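Local coordinates for leucine--tRNA ligase (Agrobacterium radiobacter, PDB 5AH5), which probably attaches L-leucine to tRNA(Leu) in an ATP-dependent reaction, as a class I aminoacyl-tRNA synthetase, at residues L146-E160 with S177-V191. Numbering follows the deposited sequence.
Sequences LIYRDDTYVYWDPVE and SGAAVYKRRTPQWFV
F190 fills the hollow on the concave face of a bent antiparallel sheet. Its ring edge meets V154 CG1 at 3.6 Å from F190 CZ, and T152 CG2 and D150 CB also border the ring. Y148 lies across the start of F190: F190 CB sits over one face of the Y148 ring, 3.9 Å from its centroid. The rings are nearly parallel but slid apart. Y148 CG stands between its backbone N and carbonyl carbon (chi1 69°), which brings the ring over F190 CB. Farther along this face, the guanidinium of R184 lies flat on W156, with centres 3.6 Å apart and planes at 4°.

The other face carries similar pairs. R149 CD rests on W189, and the R149 guanidinium covers P187 CB. R185 CB sits on Y153. K183 bends at chi2 and chi3, which lays NZ over the Y155 ring, 3.9 Å from its centroid, a cation-pi contact.

Paired backbone bonds run from Y148–F190 to W156–Y182. They lengthen at the T152–T186 corner, where T152 N to T186 O is weak. Beyond the strands, S177 OG donates to D157 OD2 (2.5 Å), while D157 OD1 accepts from V159 N, an Asx turn, and from E160 N, an Asx motif. Strand 182-191 pairs with 147-151 and 153-157 on one edge and 415-419 on the other, a sharply bent antiparallel sheet within the class I synthetase family region.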
ATOM      1  N   LEU B 146       0.144  25.728  -1.255  1.00 43.20           N
ATOM      2  CA  LEU B 146       0.228  24.334  -1.733  1.00 41.65           C
ATOM      3  C   LEU B 146      -1.003  23.936  -2.530  1.00 39.20           C
ATOM      4  O   LEU B 146      -0.899  23.186  -3.484  1.00 35.12           O
ATOM      5  CB  LEU B 146       0.458  23.381  -0.567  1.00 47.60           C
ATOM      6  CG  LEU B 146       1.875  23.625  -0.027  1.00 45.26           C
ATOM      7  CD1 LEU B 146       1.915  23.514   1.481  1.00 48.96           C
ATOM      8  CD2 LEU B 146       2.864  22.714  -0.719  1.00 48.61           C
ATOM      9  N   ILE B 147      -2.162  24.497  -2.175  1.00 35.21           N
ATOM     10  CA  ILE B 147      -3.367  24.329  -2.959  1.00 34.45           C
ATOM     11  C   ILE B 147      -3.653  25.647  -3.660  1.00 34.77           C
ATOM     12  O   ILE B 147      -3.620  26.734  -3.026  1.00 36.89           O
ATOM     13  CB  ILE B 147      -4.576  23.872  -2.115  1.00 36.01           C
ATOM     14  CG1 ILE B 147      -4.420  22.381  -1.744  1.00 35.76           C
ATOM     15  CG2 ILE B 147      -5.905  24.076  -2.890  1.00 35.70           C
ATOM     16  CD1 ILE B 147      -5.433  21.868  -0.738  1.00 35.08           C
ATOM     17  N   TYR B 148      -4.001  25.522  -4.943  1.00 33.35           N
ATOM     18  CA  TYR B 148      -4.288  26.655  -5.787  1.00 34.93           C
ATOM     19  C   TYR B 148      -5.320  26.367  -6.882  1.00 35.10           C
ATOM     20  O   TYR B 148      -5.590  25.209  -7.259  1.00 37.97           O
ATOM     21  CB  TYR B 148      -2.967  27.129  -6.372  1.00 36.86           C
ATOM     22  CG  TYR B 148      -2.373  26.155  -7.375  1.00 37.16           C
ATOM     23  CD1 TYR B 148      -2.713  26.253  -8.712  1.00 34.29           C
ATOM     24  CD2 TYR B 148      -1.471  25.153  -6.994  1.00 36.33           C
ATOM     25  CE1 TYR B 148      -2.210  25.412  -9.659  1.00 36.56           C
ATOM     26  CE2 TYR B 148      -0.964  24.283  -7.946  1.00 36.45           C
ATOM     27  CZ  TYR B 148      -1.331  24.428  -9.286  1.00 41.56           C
ATOM     28  OH  TYR B 148      -0.879  23.627 -10.319  1.00 38.78           O
ATOM     29  N   ARG B 149      -5.889  27.442  -7.408  1.00 36.20           N
ATOM     30  CA  ARG B 149      -6.889  27.379  -8.457  1.00 35.17           C
ATOM     31  C   ARG B 149      -6.272  27.767  -9.735  1.00 37.95           C
ATOM     32  O   ARG B 149      -5.515  28.700  -9.759  1.00 39.81           O
ATOM     33  CB  ARG B 149      -8.057  28.316  -8.155  1.00 38.35           C
ATOM     34  CG  ARG B 149      -9.338  27.892  -8.882  1.00 43.93           C
ATOM     35  CD  ARG B 149     -10.575  28.381  -8.168  1.00 45.85           C
ATOM     36  NE  ARG B 149     -11.786  28.117  -8.938  1.00 44.05           N
ATOM     37  CZ  ARG B 149     -12.357  28.972  -9.780  1.00 48.41           C
ATOM     38  NH1 ARG B 149     -11.833  30.190 -10.012  1.00 55.18           N
ATOM     39  NH2 ARG B 149     -13.467  28.615 -10.394  1.00 42.32           N
ATOM     40  N   ASP B 150      -6.586  27.057 -10.820  1.00 42.48           N
ATOM     41  CA  ASP B 150      -6.002  27.399 -12.091  1.00 42.86           C
ATOM     42  C   ASP B 150      -6.952  27.034 -13.190  1.00 41.71           C
ATOM     43  O   ASP B 150      -7.744  26.114 -13.047  1.00 37.97           O
ATOM     44  CB  ASP B 150      -4.675  26.651 -12.247  1.00 49.62           C
ATOM     45  CG  ASP B 150      -3.838  27.115 -13.455  1.00 54.66           C
ATOM     46  OD1 ASP B 150      -3.917  28.281 -13.882  1.00 55.82           O
ATOM     47  OD2 ASP B 150      -3.053  26.297 -13.973  1.00 67.10           O
ATOM     48  N   ASP B 151      -6.844  27.755 -14.300  1.00 47.11           N
ATOM     49  CA  ASP B 151      -7.708  27.581 -15.487  1.00 51.22           C
ATOM     50  C   ASP B 151      -6.814  26.995 -16.556  1.00 53.44           C
ATOM     51  O   ASP B 151      -6.171  27.741 -17.315  1.00 55.10           O
ATOM     52  CB  ASP B 151      -8.307  28.926 -15.938  1.00 50.73           C
ATOM     53  CG  ASP B 151      -9.442  28.791 -16.990  1.00 59.71           C
ATOM     54  OD1 ASP B 151      -9.658  27.715 -17.603  1.00 58.38           O
ATOM     55  OD2 ASP B 151     -10.153  29.808 -17.197  1.00 71.84           O
ATOM     56  N   THR B 152      -6.774  25.662 -16.606  1.00 50.37           N
ATOM     57  CA  THR B 152      -5.853  24.943 -17.485  1.00 46.88           C
ATOM     58  C   THR B 152      -6.399  23.588 -17.865  1.00 46.29           C
ATOM     59  O   THR B 152      -7.536  23.221 -17.493  1.00 42.41           O
ATOM     60  CB  THR B 152      -4.456  24.776 -16.830  1.00 57.57           C
ATOM     61  OG1 THR B 152      -3.583  24.092 -17.740  1.00 55.40           O
ATOM     62  CG2 THR B 152      -4.547  23.993 -15.506  1.00 52.94           C
ATOM     63  N   TYR B 153      -5.597  22.832 -18.613  1.00 46.21           N
ATOM     64  CA  TYR B 153      -6.069  21.550 -19.133  1.00 47.82           C
ATOM     65  C   TYR B 153      -6.093  20.461 -18.047  1.00 40.75           C
ATOM     66  O   TYR B 153      -5.147  20.311 -17.287  1.00 50.21           O
ATOM     67  CB  TYR B 153      -5.264  21.118 -20.358  1.00 50.65           C
ATOM     68  CG  TYR B 153      -5.676  21.916 -21.585  1.00 54.15           C
ATOM     69  CD1 TYR B 153      -6.841  21.585 -22.300  1.00 53.99           C
ATOM     70  CD2 TYR B 153      -4.923  23.032 -22.018  1.00 56.48           C
ATOM     71  CE1 TYR B 153      -7.229  22.320 -23.432  1.00 55.32           C
ATOM     72  CE2 TYR B 153      -5.307  23.775 -23.139  1.00 59.34           C
ATOM     73  CZ  TYR B 153      -6.456  23.410 -23.846  1.00 60.17           C
ATOM     74  OH  TYR B 153      -6.851  24.147 -24.943  1.00 73.46           O
ATOM     75  N   VAL B 154      -7.195  19.738 -17.998  1.00 36.17           N
ATOM     76  CA  VAL B 154      -7.388  18.638 -17.035  1.00 38.04           C
ATOM     77  C   VAL B 154      -8.092  17.522 -17.734  1.00 38.40           C
ATOM     78  O   VAL B 154      -8.700  17.743 -18.784  1.00 38.03           O
ATOM     79  CB  VAL B 154      -8.238  19.050 -15.802  1.00 35.12           C
ATOM     80  CG1 VAL B 154      -7.544  20.155 -15.014  1.00 33.86           C
ATOM     81  CG2 VAL B 154      -9.646  19.443 -16.178  1.00 34.51           C
ATOM     82  N   TYR B 155      -7.989  16.321 -17.175  1.00 37.24           N
ATOM     83  CA  TYR B 155      -8.710  15.184 -17.706  1.00 36.24           C
ATOM     84  C   TYR B 155     -10.165  15.251 -17.351  1.00 35.24           C
ATOM     85  O   TYR B 155     -10.503  15.637 -16.240  1.00 40.52           O
ATOM     86  CB  TYR B 155      -8.112  13.875 -17.173  1.00 38.65           C
ATOM     87  CG  TYR B 155      -6.735  13.642 -17.695  1.00 39.88           C
ATOM     88  CD1 TYR B 155      -6.537  13.083 -18.956  1.00 40.47           C
ATOM     89  CD2 TYR B 155      -5.628  14.034 -16.970  1.00 41.47           C
ATOM     90  CE1 TYR B 155      -5.267  12.853 -19.441  1.00 43.90           C
ATOM     91  CE2 TYR B 155      -4.357  13.843 -17.455  1.00 44.02           C
ATOM     92  CZ  TYR B 155      -4.179  13.246 -18.687  1.00 45.88           C
ATOM     93  OH  TYR B 155      -2.910  13.063 -19.161  1.00 49.26           O
ATOM     94  N   TRP B 156     -11.026  14.801 -18.262  1.00 34.83           N
ATOM     95  CA  TRP B 156     -12.469  14.846 -18.105  1.00 31.79           C
ATOM     96  C   TRP B 156     -13.014  13.499 -18.490  1.00 33.01           C
ATOM     97  O   TRP B 156     -12.733  13.030 -19.580  1.00 36.64           O
ATOM     98  CB  TRP B 156     -13.045  15.945 -19.020  1.00 33.87           C
ATOM     99  CG  TRP B 156     -14.561  15.916 -19.164  1.00 35.92           C
ATOM    100  CD1 TRP B 156     -15.267  15.429 -20.220  1.00 36.26           C
ATOM    101  CD2 TRP B 156     -15.542  16.385 -18.206  1.00 38.78           C
ATOM    102  NE1 TRP B 156     -16.617  15.548 -19.982  1.00 36.64           N
ATOM    103  CE2 TRP B 156     -16.818  16.135 -18.764  1.00 37.47           C
ATOM    104  CE3 TRP B 156     -15.460  17.008 -16.943  1.00 36.83           C
ATOM    105  CZ2 TRP B 156     -18.018  16.482 -18.095  1.00 39.81           C
ATOM    106  CZ3 TRP B 156     -16.635  17.340 -16.272  1.00 38.31           C
ATOM    107  CH2 TRP B 156     -17.907  17.071 -16.847  1.00 39.41           C
ATOM    108  N   ASP B 157     -13.765  12.873 -17.604  1.00 31.04           N
ATOM    109  CA  ASP B 157     -14.466  11.628 -17.876  1.00 36.36           C
ATOM    110  C   ASP B 157     -15.948  11.933 -18.212  1.00 37.25           C
ATOM    111  O   ASP B 157     -16.691  12.324 -17.351  1.00 40.79           O
ATOM    112  CB  ASP B 157     -14.351  10.705 -16.657  1.00 34.68           C
ATOM    113  CG  ASP B 157     -14.883   9.300 -16.879  1.00 34.66           C
ATOM    114  OD1 ASP B 157     -15.890   9.119 -17.589  1.00 36.73           O
ATOM    115  OD2 ASP B 157     -14.298   8.359 -16.281  1.00 33.87           O
ATOM    116  N   PRO B 158     -16.368  11.680 -19.461  1.00 38.36           N
ATOM    117  CA  PRO B 158     -17.698  12.042 -19.884  1.00 39.70           C
ATOM    118  C   PRO B 158     -18.728  11.104 -19.317  1.00 37.40           C
ATOM    119  O   PRO B 158     -19.879  11.480 -19.211  1.00 40.24           O
ATOM    120  CB  PRO B 158     -17.617  11.975 -21.445  1.00 42.63           C
ATOM    121  CG  PRO B 158     -16.545  10.949 -21.721  1.00 42.77           C
ATOM    122  CD  PRO B 158     -15.568  11.084 -20.568  1.00 40.86           C
ATOM    123  N   VAL B 159     -18.346   9.918 -18.884  1.00 37.29           N
ATOM    124  CA  VAL B 159     -19.320   9.037 -18.258  1.00 39.69           C
ATOM    125  C   VAL B 159     -19.490   9.358 -16.771  1.00 36.67           C
ATOM    126  O   VAL B 159     -20.621   9.357 -16.289  1.00 36.65           O
ATOM    127  CB  VAL B 159     -18.984   7.548 -18.485  1.00 45.89           C
ATOM    128  CG1 VAL B 159     -19.891   6.646 -17.658  1.00 42.17           C
ATOM    129  CG2 VAL B 159     -19.108   7.225 -19.984  1.00 47.98           C
ATOM    130  N   GLU B 160     -18.400   9.659 -16.061  1.00 34.82           N
ATOM    131  CA  GLU B 160     -18.523  10.090 -14.657  1.00 35.82           C
ATOM    132  C   GLU B 160     -19.036  11.504 -14.603  1.00 34.65           C
ATOM    133  O   GLU B 160     -19.451  11.951 -13.523  1.00 32.02           O
ATOM    134  CB  GLU B 160     -17.183  10.189 -13.912  1.00 36.15           C
ATOM    135  CG  GLU B 160     -16.428   8.975 -13.489  1.00 36.92           C
ATOM    136  CD  GLU B 160     -17.233   7.842 -12.906  1.00 37.16           C
ATOM    137  OE1 GLU B 160     -18.237   8.048 -12.204  1.00 35.12           O
ATOM    138  OE2 GLU B 160     -16.802   6.711 -13.174  1.00 40.70           O
ATOM    139  N   SER B 177     -14.962   4.258 -14.660  1.00 35.50           N
ATOM    140  CA  SER B 177     -15.902   4.098 -15.772  1.00 38.47           C
ATOM    141  C   SER B 177     -15.376   3.123 -16.855  1.00 38.80           C
ATOM    142  O   SER B 177     -16.154   2.406 -17.478  1.00 37.19           O
ATOM    143  CB  SER B 177     -16.121   5.442 -16.416  1.00 33.45           C
ATOM    144  OG  SER B 177     -14.918   5.970 -16.915  1.00 32.00           O
ATOM    145  N   GLY B 178     -14.061   3.143 -17.051  1.00 39.98           N
ATOM    146  CA  GLY B 178     -13.441   2.430 -18.145  1.00 46.70           C
ATOM    147  C   GLY B 178     -13.716   3.145 -19.475  1.00 47.83           C
ATOM    148  O   GLY B 178     -13.435   2.574 -20.508  1.00 43.70           O
ATOM    149  N   ALA B 179     -14.220   4.397 -19.427  1.00 42.75           N
ATOM    150  CA  ALA B 179     -14.551   5.216 -20.594  1.00 38.32           C
ATOM    151  C   ALA B 179     -13.391   6.018 -20.984  1.00 37.14           C
ATOM    152  O   ALA B 179     -12.598   6.422 -20.128  1.00 34.64           O
ATOM    153  CB  ALA B 179     -15.690   6.179 -20.275  1.00 44.05           C
ATOM    154  N   ALA B 180     -13.302   6.291 -22.289  1.00 33.66           N
ATOM    155  CA  ALA B 180     -12.254   7.132 -22.845  1.00 36.21           C
ATOM    156  C   ALA B 180     -12.363   8.509 -22.249  1.00 35.10           C
ATOM    157  O   ALA B 180     -13.456   9.065 -22.163  1.00 41.50           O
ATOM    158  CB  ALA B 180     -12.349   7.210 -24.387  1.00 35.17           C
ATOM    159  N   VAL B 181     -11.230   9.060 -21.892  1.00 34.92           N
ATOM    160  CA  VAL B 181     -11.125  10.327 -21.202  1.00 37.52           C
ATOM    161  C   VAL B 181     -10.736  11.385 -22.224  1.00 41.34           C
ATOM    162  O   VAL B 181     -10.012  11.080 -23.181  1.00 41.88           O
ATOM    163  CB  VAL B 181     -10.112  10.176 -20.046  1.00 39.42           C
ATOM    164  CG1 VAL B 181      -9.628  11.497 -19.552  1.00 48.86           C
ATOM    165  CG2 VAL B 181     -10.791   9.453 -18.873  1.00 39.92           C
ATOM    166  N   TYR B 182     -11.251  12.601 -22.034  1.00 37.61           N
ATOM    167  CA  TYR B 182     -10.934  13.749 -22.877  1.00 39.04           C
ATOM    168  C   TYR B 182     -10.273  14.778 -22.023  1.00 40.30           C
ATOM    169  O   TYR B 182     -10.220  14.593 -20.807  1.00 45.74           O
ATOM    170  CB  TYR B 182     -12.227  14.301 -23.507  1.00 43.72           C
ATOM    171  CG  TYR B 182     -12.807  13.343 -24.511  1.00 45.34           C
ATOM    172  CD1 TYR B 182     -13.497  12.234 -24.074  1.00 44.98           C
ATOM    173  CD2 TYR B 182     -12.626  13.523 -25.905  1.00 43.54           C
ATOM    174  CE1 TYR B 182     -14.033  11.328 -24.956  1.00 45.68           C
ATOM    175  CE2 TYR B 182     -13.157  12.609 -26.812  1.00 44.02           C
ATOM    176  CZ  TYR B 182     -13.869  11.506 -26.323  1.00 45.49           C
ATOM    177  OH  TYR B 182     -14.415  10.514 -27.112  1.00 47.08           O
ATOM    178  N   LYS B 183      -9.726  15.823 -22.650  1.00 39.40           N
ATOM    179  CA  LYS B 183      -9.111  16.953 -21.962  1.00 43.54           C
ATOM    180  C   LYS B 183      -9.908  18.250 -22.207  1.00 46.01           C
ATOM    181  O   LYS B 183     -10.190  18.581 -23.331  1.00 53.25           O
ATOM    182  CB  LYS B 183      -7.675  17.170 -22.439  1.00 47.65           C
ATOM    183  CG  LYS B 183      -6.647  16.152 -21.935  1.00 55.46           C
ATOM    184  CD  LYS B 183      -5.963  16.545 -20.615  1.00 60.19           C
ATOM    185  CE  LYS B 183      -4.454  16.257 -20.643  1.00 66.08           C
ATOM    186  NZ  LYS B 183      -3.708  16.743 -19.437  1.00 72.25           N
ATOM    187  N   ARG B 184     -10.242  18.983 -21.150  1.00 46.28           N
ATOM    188  CA  ARG B 184     -10.864  20.313 -21.232  1.00 45.69           C
ATOM    189  C   ARG B 184     -10.029  21.271 -20.442  1.00 46.98           C
ATOM    190  O   ARG B 184      -9.396  20.862 -19.461  1.00 42.57           O
ATOM    191  CB  ARG B 184     -12.192  20.368 -20.516  1.00 47.56           C
ATOM    192  CG  ARG B 184     -13.276  19.438 -20.959  1.00 55.26           C
ATOM    193  CD  ARG B 184     -14.387  19.548 -19.915  1.00 63.22           C
ATOM    194  NE  ARG B 184     -15.698  19.198 -20.460  1.00 70.81           N
ATOM    195  CZ  ARG B 184     -16.861  19.490 -19.890  1.00 70.36           C
ATOM    196  NH1 ARG B 184     -16.919  20.148 -18.722  1.00 68.99           N
ATOM    197  NH2 ARG B 184     -17.986  19.130 -20.513  1.00 82.96           N
ATOM    198  N   ARG B 185     -10.105  22.550 -20.826  1.00 49.53           N
ATOM    199  CA  ARG B 185      -9.604  23.690 -20.059  1.00 51.74           C
ATOM    200  C   ARG B 185     -10.763  24.260 -19.199  1.00 49.17           C
ATOM    201  O   ARG B 185     -11.863  24.460 -19.700  1.00 46.70           O
ATOM    202  CB  ARG B 185      -9.076  24.737 -21.036  1.00 62.47           C
ATOM    203  CG  ARG B 185      -8.154  25.808 -20.465  1.00 68.67           C
ATOM    204  CD  ARG B 185      -7.494  26.572 -21.618  1.00 75.52           C
ATOM    205  NE  ARG B 185      -6.601  27.637 -21.169  1.00 78.83           N
ATOM    206  CZ  ARG B 185      -7.004  28.822 -20.701  1.00 83.09           C
ATOM    207  NH1 ARG B 185      -8.302  29.126 -20.590  1.00 86.15           N
ATOM    208  NH2 ARG B 185      -6.095  29.717 -20.323  1.00 79.81           N
ATOM    209  N   THR B 186     -10.519  24.484 -17.906  1.00 43.45           N
ATOM    210  CA  THR B 186     -11.576  24.803 -16.924  1.00 47.45           C
ATOM    211  C   THR B 186     -10.899  25.249 -15.649  1.00 45.42           C
ATOM    212  O   THR B 186      -9.816  24.744 -15.339  1.00 46.51           O
ATOM    213  CB  THR B 186     -12.389  23.558 -16.418  1.00 51.46           C
ATOM    214  OG1 THR B 186     -12.567  22.578 -17.439  1.00 67.56           O
ATOM    215  CG2 THR B 186     -13.712  23.952 -15.888  1.00 50.39           C
ATOM    216  N   PRO B 187     -11.550  26.115 -14.862  1.00 47.59           N
ATOM    217  CA  PRO B 187     -10.921  26.489 -13.575  1.00 44.85           C
ATOM    218  C   PRO B 187     -11.137  25.385 -12.543  1.00 43.52           C
ATOM    219  O   PRO B 187     -12.290  24.930 -12.338  1.00 42.09           O
ATOM    220  CB  PRO B 187     -11.628  27.798 -13.164  1.00 49.88           C
ATOM    221  CG  PRO B 187     -12.469  28.201 -14.326  1.00 50.68           C
ATOM    222  CD  PRO B 187     -12.708  26.976 -15.188  1.00 48.16           C
ATOM    223  N   GLN B 188     -10.038  24.902 -11.961  1.00 35.71           N
ATOM    224  CA  GLN B 188     -10.102  23.743 -11.093  1.00 36.36           C
ATOM    225  C   GLN B 188      -9.113  23.923  -9.966  1.00 36.01           C
ATOM    226  O   GLN B 188      -8.207  24.809 -10.033  1.00 34.19           O
ATOM    227  CB  GLN B 188      -9.768  22.484 -11.871  1.00 36.19           C
ATOM    228  CG  GLN B 188     -10.748  22.103 -12.952  1.00 38.69           C
ATOM    229  CD  GLN B 188     -12.090  21.620 -12.451  1.00 41.20           C
ATOM    230  OE1 GLN B 188     -12.218  20.926 -11.439  1.00 36.60           O
ATOM    231  NE2 GLN B 188     -13.114  21.979 -13.186  1.00 43.61           N
ATOM    232  N   TRP B 189      -9.307  23.108  -8.920  1.00 31.01           N
ATOM    233  CA  TRP B 189      -8.401  23.089  -7.789  1.00 29.95           C
ATOM    234  C   TRP B 189      -7.342  22.004  -7.990  1.00 30.79           C
ATOM    235  O   TRP B 189      -7.636  20.904  -8.534  1.00 29.34           O
ATOM    236  CB  TRP B 189      -9.144  22.893  -6.460  1.00 28.80           C
ATOM    237  CG  TRP B 189     -10.008  24.075  -6.136  1.00 30.41           C
ATOM    238  CD1 TRP B 189     -11.317  24.210  -6.421  1.00 30.33           C
ATOM    239  CD2 TRP B 189      -9.617  25.272  -5.455  1.00 30.71           C
ATOM    240  NE1 TRP B 189     -11.775  25.406  -5.973  1.00 34.44           N
ATOM    241  CE2 TRP B 189     -10.753  26.088  -5.380  1.00 34.62           C
ATOM    242  CE3 TRP B 189      -8.409  25.738  -4.918  1.00 31.20           C
ATOM    243  CZ2 TRP B 189     -10.732  27.351  -4.769  1.00 33.93           C
ATOM    244  CZ3 TRP B 189      -8.358  26.939  -4.323  1.00 32.62           C
ATOM    245  CH2 TRP B 189      -9.534  27.779  -4.255  1.00 34.37           C
ATOM    246  N   PHE B 190      -6.136  22.333  -7.520  1.00 32.03           N
ATOM    247  CA  PHE B 190      -4.935  21.531  -7.669  1.00 32.85           C
ATOM    248  C   PHE B 190      -4.119  21.566  -6.384  1.00 36.08           C
ATOM    249  O   PHE B 190      -4.231  22.532  -5.584  1.00 30.28           O
ATOM    250  CB  PHE B 190      -4.041  22.147  -8.739  1.00 33.28           C
ATOM    251  CG  PHE B 190      -4.631  22.119 -10.086  1.00 33.37           C
ATOM    252  CD1 PHE B 190      -4.470  21.025 -10.903  1.00 35.14           C
ATOM    253  CD2 PHE B 190      -5.370  23.208 -10.554  1.00 35.39           C
ATOM    254  CE1 PHE B 190      -5.032  21.013 -12.182  1.00 38.20           C
ATOM    255  CE2 PHE B 190      -5.914  23.198 -11.796  1.00 35.23           C
ATOM    256  CZ  PHE B 190      -5.748  22.099 -12.622  1.00 37.06           C
ATOM    257  N   VAL B 191      -3.285  20.541  -6.196  1.00 37.67           N
ATOM    258  CA  VAL B 191      -2.203  20.592  -5.212  1.00 34.81           C
ATOM    259  C   VAL B 191      -0.865  20.508  -5.933  1.00 35.84           C
ATOM    260  O   VAL B 191      -0.686  19.705  -6.856  1.00 32.11           O
ATOM    261  CB  VAL B 191      -2.253  19.484  -4.169  1.00 38.31           C
ATOM    262  CG1 VAL B 191      -1.574  19.969  -2.895  1.00 36.75           C
ATOM    263  CG2 VAL B 191      -3.668  19.024  -3.893  1.00 34.18           C
TER
HETATM  264  O   HOH W   1     -12.446  25.701  -9.571  1.00 38.50           O